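Local atomic coordinates of Serine/threonine-protein kinase-like protein ACR4 (Arabidopsis thaliana, PDB entry 7A0J), a protein that acts as a plasma-membrane receptor kinase that, paired with the peptide CLE40, controls formative cell divisions in root meristems, this chain being its extracellular WD40-like propeller domain. Residues S144-K158 with K177-V191. Numbering follows the deposited sequence.
Sequences SAGSEFNCALSSKDK and KEKKFQKIAAGGYHV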
ATOM      1  N   SER A 144      -2.369  -0.005   6.110  1.00 40.24           N
ATOM      2  CA  SER A 144      -1.613  -0.970   5.270  1.00 39.58           C
ATOM      3  C   SER A 144      -2.361  -2.305   5.245  1.00 40.47           C
ATOM      4  O   SER A 144      -2.691  -2.819   6.333  1.00 41.55           O
ATOM      5  CB  SER A 144      -0.197  -1.131   5.759  1.00 39.31           C
ATOM      6  OG  SER A 144       0.665  -1.496   4.691  1.00 38.65           O
ATOM      7  N   ALA A 145      -2.617  -2.833   4.044  1.00 40.26           N
ATOM      8  CA  ALA A 145      -3.498  -3.997   3.796  1.00 41.83           C
ATOM      9  C   ALA A 145      -2.660  -5.255   3.544  1.00 42.51           C
ATOM     10  O   ALA A 145      -1.713  -5.188   2.734  1.00 41.48           O
ATOM     11  CB  ALA A 145      -4.404  -3.701   2.628  1.00 41.94           C
ATOM     12  N   GLY A 146      -3.007  -6.352   4.225  1.00 44.37           N
ATOM     13  CA  GLY A 146      -2.536  -7.714   3.914  1.00 46.04           C
ATOM     14  C   GLY A 146      -3.557  -8.464   3.078  1.00 48.27           C
ATOM     15  O   GLY A 146      -4.519  -7.822   2.614  1.00 48.14           O
ATOM     16  N   SER A 147      -3.364  -9.773   2.889  1.00 50.72           N
ATOM     17  CA  SER A 147      -4.264 -10.652   2.097  1.00 53.90           C
ATOM     18  C   SER A 147      -5.608 -10.817   2.816  1.00 56.24           C
ATOM     19  O   SER A 147      -6.649 -10.699   2.143  1.00 57.67           O
ATOM     20  CB  SER A 147      -3.627 -11.992   1.816  1.00 56.17           C
ATOM     21  OG  SER A 147      -2.519 -11.852   0.940  1.00 54.62           O
ATOM     22  N   GLU A 148      -5.582 -11.081   4.128  1.00 57.23           N
ATOM     23  CA  GLU A 148      -6.784 -11.420   4.940  1.00 60.14           C
ATOM     24  C   GLU A 148      -6.828 -10.574   6.220  1.00 58.75           C
ATOM     25  O   GLU A 148      -7.503 -11.000   7.177  1.00 61.31           O
ATOM     26  CB  GLU A 148      -6.780 -12.913   5.276  1.00 64.19           C
ATOM     27  CG  GLU A 148      -6.634 -13.811   4.059  1.00 66.26           C
ATOM     28  CD  GLU A 148      -6.672 -15.301   4.354  1.00 70.98           C
ATOM     29  OE1 GLU A 148      -7.469 -15.715   5.220  1.00 73.95           O
ATOM     30  OE2 GLU A 148      -5.901 -16.047   3.715  1.00 72.13           O
ATOM     31  N   PHE A 149      -6.160  -9.413   6.233  1.00 55.34           N
ATOM     32  CA  PHE A 149      -6.128  -8.464   7.377  1.00 54.21           C
ATOM     33  C   PHE A 149      -5.774  -7.057   6.877  1.00 51.36           C
ATOM     34  O   PHE A 149      -5.361  -6.914   5.708  1.00 49.98           O
ATOM     35  CB  PHE A 149      -5.122  -8.927   8.435  1.00 54.46           C
ATOM     36  CG  PHE A 149      -3.680  -8.873   7.997  1.00 52.17           C
ATOM     37  CD1 PHE A 149      -2.910  -7.743   8.221  1.00 49.56           C
ATOM     38  CD2 PHE A 149      -3.097  -9.950   7.346  1.00 53.09           C
ATOM     39  CE1 PHE A 149      -1.586  -7.694   7.809  1.00 47.97           C
ATOM     40  CE2 PHE A 149      -1.774  -9.900   6.937  1.00 51.41           C
ATOM     41  CZ  PHE A 149      -1.021  -8.772   7.169  1.00 48.82           C
ATOM     42  N   ASN A 150      -5.929  -6.059   7.752  1.00 51.05           N
ATOM     43  CA  ASN A 150      -5.508  -4.649   7.524  1.00 49.02           C
ATOM     44  C   ASN A 150      -4.906  -4.108   8.826  1.00 49.32           C
ATOM     45  O   ASN A 150      -5.418  -4.466   9.907  1.00 51.33           O
ATOM     46  CB  ASN A 150      -6.672  -3.788   7.022  1.00 48.94           C
ATOM     47  CG  ASN A 150      -6.229  -2.655   6.121  1.00 46.90           C
ATOM     48  OD1 ASN A 150      -5.582  -1.710   6.568  1.00 46.11           O
ATOM     49  ND2 ASN A 150      -6.578  -2.734   4.848  1.00 46.65           N
ATOM     50  N   CYS A 151      -3.848  -3.297   8.729  1.00 48.10           N
ATOM     51  CA  CYS A 151      -3.123  -2.715   9.891  1.00 48.71           C
ATOM     52  C   CYS A 151      -3.132  -1.188   9.810  1.00 47.57           C
ATOM     53  O   CYS A 151      -3.532  -0.648   8.762  1.00 46.32           O
ATOM     54  CB  CYS A 151      -1.686  -3.216   9.967  1.00 48.90           C
ATOM     55  SG  CYS A 151      -1.565  -5.008  10.192  1.00 51.82           S
ATOM     56  N   ALA A 152      -2.711  -0.536  10.896  1.00 48.33           N
ATOM     57  CA  ALA A 152      -2.580   0.932  11.033  1.00 48.04           C
ATOM     58  C   ALA A 152      -1.724   1.246  12.263  1.00 49.52           C
ATOM     59  O   ALA A 152      -1.595   0.363  13.138  1.00 50.50           O
ATOM     60  CB  ALA A 152      -3.945   1.565  11.135  1.00 48.64           C
ATOM     61  N   LEU A 153      -1.156   2.454  12.313  1.00 49.76           N
ATOM     62  CA  LEU A 153      -0.348   2.952  13.456  1.00 51.84           C
ATOM     63  C   LEU A 153      -1.225   3.846  14.335  1.00 53.99           C
ATOM     64  O   LEU A 153      -1.969   4.674  13.779  1.00 53.28           O
ATOM     65  CB  LEU A 153       0.867   3.722  12.930  1.00 51.35           C
ATOM     66  CG  LEU A 153       1.929   2.877  12.231  1.00 50.17           C
ATOM     67  CD1 LEU A 153       3.048   3.756  11.690  1.00 50.26           C
ATOM     68  CD2 LEU A 153       2.486   1.817  13.170  1.00 51.47           C
ATOM     69  N   SER A 154      -1.135   3.665  15.655  1.00 56.89           N
ATOM     70  CA  SER A 154      -1.758   4.541  16.679  1.00 59.68           C
ATOM     71  C   SER A 154      -1.092   5.919  16.622  1.00 60.86           C
ATOM     72  O   SER A 154       0.149   5.974  16.711  1.00 61.52           O
ATOM     73  CB  SER A 154      -1.653   3.927  18.051  1.00 62.38           C
ATOM     74  OG  SER A 154      -2.126   4.820  19.049  1.00 65.24           O
ATOM     75  N   SER A 155      -1.887   6.980  16.460  1.00 61.65           N
ATOM     76  CA  SER A 155      -1.428   8.393  16.385  1.00 63.24           C
ATOM     77  C   SER A 155      -0.832   8.823  17.731  1.00 66.89           C
ATOM     78  O   SER A 155       0.066   9.690  17.727  1.00 68.33           O
ATOM     79  CB  SER A 155      -2.556   9.303  15.965  1.00 63.51           C
ATOM     80  OG  SER A 155      -2.149  10.664  15.990  1.00 65.90           O
ATOM     81  N   LYS A 156      -1.313   8.233  18.831  1.00 68.67           N
ATOM     82  CA  LYS A 156      -0.952   8.603  20.226  1.00 72.66           C
ATOM     83  C   LYS A 156       0.435   8.054  20.584  1.00 73.43           C
ATOM     84  O   LYS A 156       1.278   8.856  21.038  1.00 76.32           O
ATOM     85  CB  LYS A 156      -2.006   8.076  21.206  1.00 74.49           C
ATOM     86  N   ASP A 157       0.656   6.746  20.405  1.00 71.39           N
ATOM     87  CA  ASP A 157       1.846   6.024  20.938  1.00 72.69           C
ATOM     88  C   ASP A 157       2.536   5.195  19.844  1.00 69.20           C
ATOM     89  O   ASP A 157       3.261   4.254  20.208  1.00 69.73           O
ATOM     90  CB  ASP A 157       1.453   5.145  22.130  1.00 75.32           C
ATOM     91  CG  ASP A 157       0.515   3.998  21.786  1.00 73.32           C
ATOM     92  OD1 ASP A 157      -0.170   4.091  20.751  1.00 70.45           O
ATOM     93  OD2 ASP A 157       0.478   3.019  22.556  1.00 75.28           O
ATOM     94  N   LYS A 158       2.311   5.512  18.562  1.00 65.81           N
ATOM     95  CA  LYS A 158       3.044   4.945  17.393  1.00 62.93           C
ATOM     96  C   LYS A 158       3.034   3.406  17.403  1.00 61.49           C
ATOM     97  O   LYS A 158       3.884   2.813  16.709  1.00 59.83           O
ATOM     98  CB  LYS A 158       4.483   5.471  17.382  1.00 64.48           C
ATOM     99  CG  LYS A 158       4.613   6.988  17.366  1.00 66.49           C
ATOM    100  CD  LYS A 158       5.979   7.476  16.929  1.00 67.54           C
ATOM    101  CE  LYS A 158       6.048   8.979  16.761  1.00 69.67           C
ATOM    102  NZ  LYS A 158       5.984   9.683  18.064  1.00 73.91           N
ATOM    103  N   LYS A 177       3.290  -3.575  22.399  1.00 63.46           N
ATOM    104  CA  LYS A 177       2.745  -2.211  22.146  1.00 62.66           C
ATOM    105  C   LYS A 177       3.844  -1.166  22.379  1.00 63.20           C
ATOM    106  O   LYS A 177       3.672  -0.023  21.912  1.00 62.05           O
ATOM    107  CB  LYS A 177       1.528  -1.935  23.036  1.00 64.75           C
ATOM    108  CG  LYS A 177       0.213  -2.541  22.554  1.00 64.01           C
ATOM    109  CD  LYS A 177       0.176  -4.062  22.529  1.00 64.58           C
ATOM    110  CE  LYS A 177       0.253  -4.696  23.903  1.00 68.07           C
ATOM    111  NZ  LYS A 177       0.482  -6.157  23.821  1.00 68.91           N
ATOM    112  N   GLU A 178       4.926  -1.555  23.062  1.00 64.77           N
ATOM    113  CA  GLU A 178       6.114  -0.703  23.341  1.00 66.16           C
ATOM    114  C   GLU A 178       6.888  -0.442  22.041  1.00 63.54           C
ATOM    115  O   GLU A 178       7.619   0.564  21.997  1.00 64.28           O
ATOM    116  CB  GLU A 178       7.014  -1.361  24.390  1.00 69.43           C
ATOM    117  CG  GLU A 178       6.446  -1.313  25.800  1.00 72.73           C
ATOM    118  CD  GLU A 178       5.216  -2.173  26.051  1.00 72.57           C
ATOM    119  OE1 GLU A 178       5.039  -3.183  25.339  1.00 70.44           O
ATOM    120  OE2 GLU A 178       4.436  -1.827  26.962  1.00 74.69           O
ATOM    121  N   LYS A 179       6.742  -1.310  21.032  1.00 60.89           N
ATOM    122  CA  LYS A 179       7.399  -1.167  19.704  1.00 58.64           C
ATOM    123  C   LYS A 179       6.813   0.049  18.976  1.00 56.70           C
ATOM    124  O   LYS A 179       5.623   0.004  18.607  1.00 54.99           O
ATOM    125  CB  LYS A 179       7.225  -2.440  18.869  1.00 57.15           C
ATOM    126  CG  LYS A 179       7.944  -3.668  19.411  1.00 59.29           C
ATOM    127  CD  LYS A 179       9.450  -3.603  19.260  1.00 60.45           C
ATOM    128  CE  LYS A 179      10.166  -4.736  19.963  1.00 63.14           C
ATOM    129  NZ  LYS A 179      10.245  -4.510  21.426  1.00 66.50           N
ATOM    130  N   LYS A 180       7.630   1.091  18.791  1.00 57.11           N
ATOM    131  CA  LYS A 180       7.246   2.376  18.147  1.00 56.09           C
ATOM    132  C   LYS A 180       7.704   2.353  16.685  1.00 53.42           C
ATOM    133  O   LYS A 180       8.890   2.056  16.445  1.00 53.63           O
ATOM    134  CB  LYS A 180       7.871   3.552  18.906  1.00 58.94           C
ATOM    135  CG  LYS A 180       7.515   3.632  20.386  1.00 62.09           C
ATOM    136  CD  LYS A 180       6.071   4.003  20.641  1.00 62.07           C
ATOM    137  CE  LYS A 180       5.643   3.831  22.084  1.00 65.09           C
ATOM    138  NZ  LYS A 180       4.879   2.575  22.285  1.00 64.21           N
ATOM    139  N   PHE A 181       6.793   2.662  15.757  1.00 51.11           N
ATOM    140  CA  PHE A 181       7.005   2.612  14.286  1.00 48.80           C
ATOM    141  C   PHE A 181       6.725   3.993  13.682  1.00 48.60           C
ATOM    142  O   PHE A 181       5.777   4.664  14.135  1.00 49.01           O
ATOM    143  CB  PHE A 181       6.103   1.539  13.673  1.00 46.83           C
ATOM    144  CG  PHE A 181       6.457   0.129  14.073  1.00 47.08           C
ATOM    145  CD1 PHE A 181       7.614  -0.473  13.601  1.00 46.89           C
ATOM    146  CD2 PHE A 181       5.667  -0.572  14.973  1.00 47.76           C
ATOM    147  CE1 PHE A 181       7.946  -1.764  13.984  1.00 47.64           C
ATOM    148  CE2 PHE A 181       6.005  -1.861  15.360  1.00 48.42           C
ATOM    149  CZ  PHE A 181       7.144  -2.454  14.865  1.00 48.37           C
ATOM    150  N   GLN A 182       7.536   4.400  12.701  1.00 48.30           N
ATOM    151  CA  GLN A 182       7.327   5.634  11.890  1.00 48.57           C
ATOM    152  C   GLN A 182       6.693   5.258  10.544  1.00 46.55           C
ATOM    153  O   GLN A 182       6.053   6.139   9.937  1.00 46.89           O
ATOM    154  CB  GLN A 182       8.636   6.412  11.715  1.00 49.96           C
ATOM    155  CG  GLN A 182       9.740   5.659  10.984  1.00 49.13           C
ATOM    156  CD  GLN A 182      11.031   6.441  10.976  1.00 51.20           C
ATOM    157  OE1 GLN A 182      12.038   6.028  11.546  1.00 52.24           O
ATOM    158  NE2 GLN A 182      11.004   7.599  10.337  1.00 52.08           N
ATOM    159  N   LYS A 183       6.860   4.008  10.097  1.00 45.29           N
ATOM    160  CA  LYS A 183       6.244   3.467   8.855  1.00 43.74           C
ATOM    161  C   LYS A 183       5.977   1.966   9.021  1.00 42.56           C
ATOM    162  O   LYS A 183       6.758   1.301   9.730  1.00 43.33           O
ATOM    163  CB  LYS A 183       7.153   3.734   7.649  1.00 43.89           C
ATOM    164  CG  LYS A 183       7.368   5.206   7.322  1.00 45.39           C
ATOM    165  CD  LYS A 183       8.045   5.450   5.994  1.00 45.58           C
ATOM    166  CE  LYS A 183       8.178   6.923   5.669  1.00 47.38           C
ATOM    167  NZ  LYS A 183       9.051   7.144   4.492  1.00 47.85           N
ATOM    168  N   ILE A 184       4.898   1.466   8.409  1.00 40.90           N
ATOM    169  CA  ILE A 184       4.586   0.009   8.296  1.00 40.15           C
ATOM    170  C   ILE A 184       4.247  -0.318   6.836  1.00 38.81           C
ATOM    171  O   ILE A 184       3.788   0.588   6.106  1.00 38.27           O
ATOM    172  CB  ILE A 184       3.455  -0.416   9.256  1.00 40.73           C
ATOM    173  CG1 ILE A 184       2.175   0.400   9.049  1.00 40.70           C
ATOM    174  CG2 ILE A 184       3.929  -0.364  10.703  1.00 42.20           C
ATOM    175  CD1 ILE A 184       0.926  -0.293   9.541  1.00 41.10           C
ATOM    176  N   ALA A 185       4.487  -1.568   6.435  1.00 38.40           N
ATOM    177  CA  ALA A 185       4.127  -2.127   5.113  1.00 37.73           C
ATOM    178  C   ALA A 185       3.641  -3.566   5.298  1.00 37.94           C
ATOM    179  O   ALA A 185       4.485  -4.459   5.524  1.00 38.39           O
ATOM    180  CB  ALA A 185       5.307  -2.056   4.176  1.00 37.54           C
ATOM    181  N   ALA A 186       2.324  -3.766   5.233  1.00 37.85           N
ATOM    182  CA  ALA A 186       1.672  -5.094   5.249  1.00 38.37           C
ATOM    183  C   ALA A 186       1.989  -5.815   3.935  1.00 38.33           C
ATOM    184  O   ALA A 186       1.905  -5.170   2.869  1.00 37.86           O
ATOM    185  CB  ALA A 186       0.184  -4.944   5.457  1.00 38.76           C
ATOM    186  N   GLY A 187       2.387  -7.086   4.027  1.00 38.95           N
ATOM    187  CA  GLY A 187       2.484  -8.018   2.889  1.00 39.53           C
ATOM    188  C   GLY A 187       1.324  -8.993   2.916  1.00 40.62           C
ATOM    189  O   GLY A 187       0.333  -8.699   3.608  1.00 40.58           O
ATOM    190  N   GLY A 188       1.448 -10.120   2.212  1.00 41.90           N
ATOM    191  CA  GLY A 188       0.416 -11.173   2.156  1.00 43.75           C
ATOM    192  C   GLY A 188       0.022 -11.655   3.542  1.00 44.70           C
ATOM    193  O   GLY A 188      -1.171 -11.545   3.891  1.00 44.96           O
ATOM    194  N   TYR A 189       0.988 -12.167   4.310  1.00 45.42           N
ATOM    195  CA  TYR A 189       0.765 -12.847   5.615  1.00 47.15           C
ATOM    196  C   TYR A 189       1.826 -12.399   6.627  1.00 46.73           C
ATOM    197  O   TYR A 189       2.178 -13.185   7.531  1.00 48.40           O
ATOM    198  CB  TYR A 189       0.756 -14.363   5.406  1.00 49.79           C
ATOM    199  CG  TYR A 189      -0.098 -14.809   4.246  1.00 50.74           C
ATOM    200  CD1 TYR A 189      -1.454 -15.048   4.406  1.00 51.89           C
ATOM    201  CD2 TYR A 189       0.439 -14.954   2.977  1.00 50.81           C
ATOM    202  CE1 TYR A 189      -2.249 -15.440   3.342  1.00 53.18           C
ATOM    203  CE2 TYR A 189      -0.343 -15.345   1.901  1.00 52.06           C
ATOM    204  CZ  TYR A 189      -1.692 -15.589   2.085  1.00 53.27           C
ATOM    205  OH  TYR A 189      -2.468 -15.977   1.031  1.00 55.03           O
ATOM    206  N   HIS A 190       2.305 -11.161   6.486  1.00 44.79           N
ATOM    207  CA  HIS A 190       3.312 -10.532   7.379  1.00 44.56           C
ATOM    208  C   HIS A 190       3.147  -9.010   7.343  1.00 42.88           C
ATOM    209  O   HIS A 190       2.496  -8.499   6.406  1.00 41.92           O
ATOM    210  CB  HIS A 190       4.733 -10.939   6.965  1.00 45.07           C
ATOM    211  CG  HIS A 190       5.265 -10.135   5.827  1.00 43.57           C
ATOM    212  ND1 HIS A 190       5.072 -10.506   4.513  1.00 43.55           N
ATOM    213  CD2 HIS A 190       5.949  -8.971   5.799  1.00 42.31           C
ATOM    214  CE1 HIS A 190       5.628  -9.612   3.723  1.00 42.28           C
ATOM    215  NE2 HIS A 190       6.171  -8.659   4.487  1.00 41.58           N
ATOM    216  N   VAL A 191       3.736  -8.328   8.325  1.00 42.90           N
ATOM    217  CA  VAL A 191       3.921  -6.848   8.341  1.00 41.90           C
ATOM    218  C   VAL A 191       5.392  -6.570   8.659  1.00 42.32           C
ATOM    219  O   VAL A 191       5.930  -7.236   9.566  1.00 43.96           O
ATOM    220  CB  VAL A 191       2.989  -6.164   9.359  1.00 42.22           C
ATOM    221  CG1 VAL A 191       3.076  -4.646   9.275  1.00 41.23           C
ATOM    222  CG2 VAL A 191       1.546  -6.623   9.207  1.00 42.53           C
TER
HETATM  223  O   HOH W   1      -3.253 -12.434   5.312  1.00 42.15           O
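Phe-149 reaches from one blade of the seven-bladed beta-propeller to the next, its ring set against the turn and strand ends of Ala-186 to Val-191. Residues 144-158 belong to the fourth repeat and 177-191 run into the fifth, so this is blade-to-blade packing: strands 150-154 and 183-186 run antiparallel at 174°, their axes 7.8 Å apart, with side chains between them. From CB, the Phe-149 side chain takes the crowded position between backbone N and carbonyl carbon (chi1 67°), which folds the ring back over its own turn, with Gly-146 CA over one face. Beyond CG the ring's CD atoms lead to its far rim, where the contact with the next blade is made. CE1 touches Val-191 CG2 at 3.6 Å and, less closely, the methyl of Ala-186; CE2 lies near Gly-188 O; CZ points almost straight at His-190 O, close to the ring plane at its edge. With an alanine here, Val-191 CG2 and Ala-186 CB would probably lose their aromatic neighbour and a gap would open between the blades. Along the strands, Cys-151, disulfide-bonded to Cys-162, brings SG to Val-191 CG2 and CB to Ile-184 CD1. Further out, Leu-153 and Ile-184 lie alongside each other, heading opposite ways; Leu-153 CD2 is 3.6 Å from Ile-184 CG2 and rests against Phe-181 CB. Polar bonds fasten both ends: Phe-181 N donates to Lys-158 O at the outer end, while Ala-186 N gives Ser-144 OG a nearly straight bond of 2.9 Å (169°), and that hydroxyl is also hydrogen-bonded to Ser-3 OG. At the turns, Gly-188 O accepts from Ser-147 N at 3.0 Å and from a water, which in turn accepts from Glu-148 N at 2.9 Å.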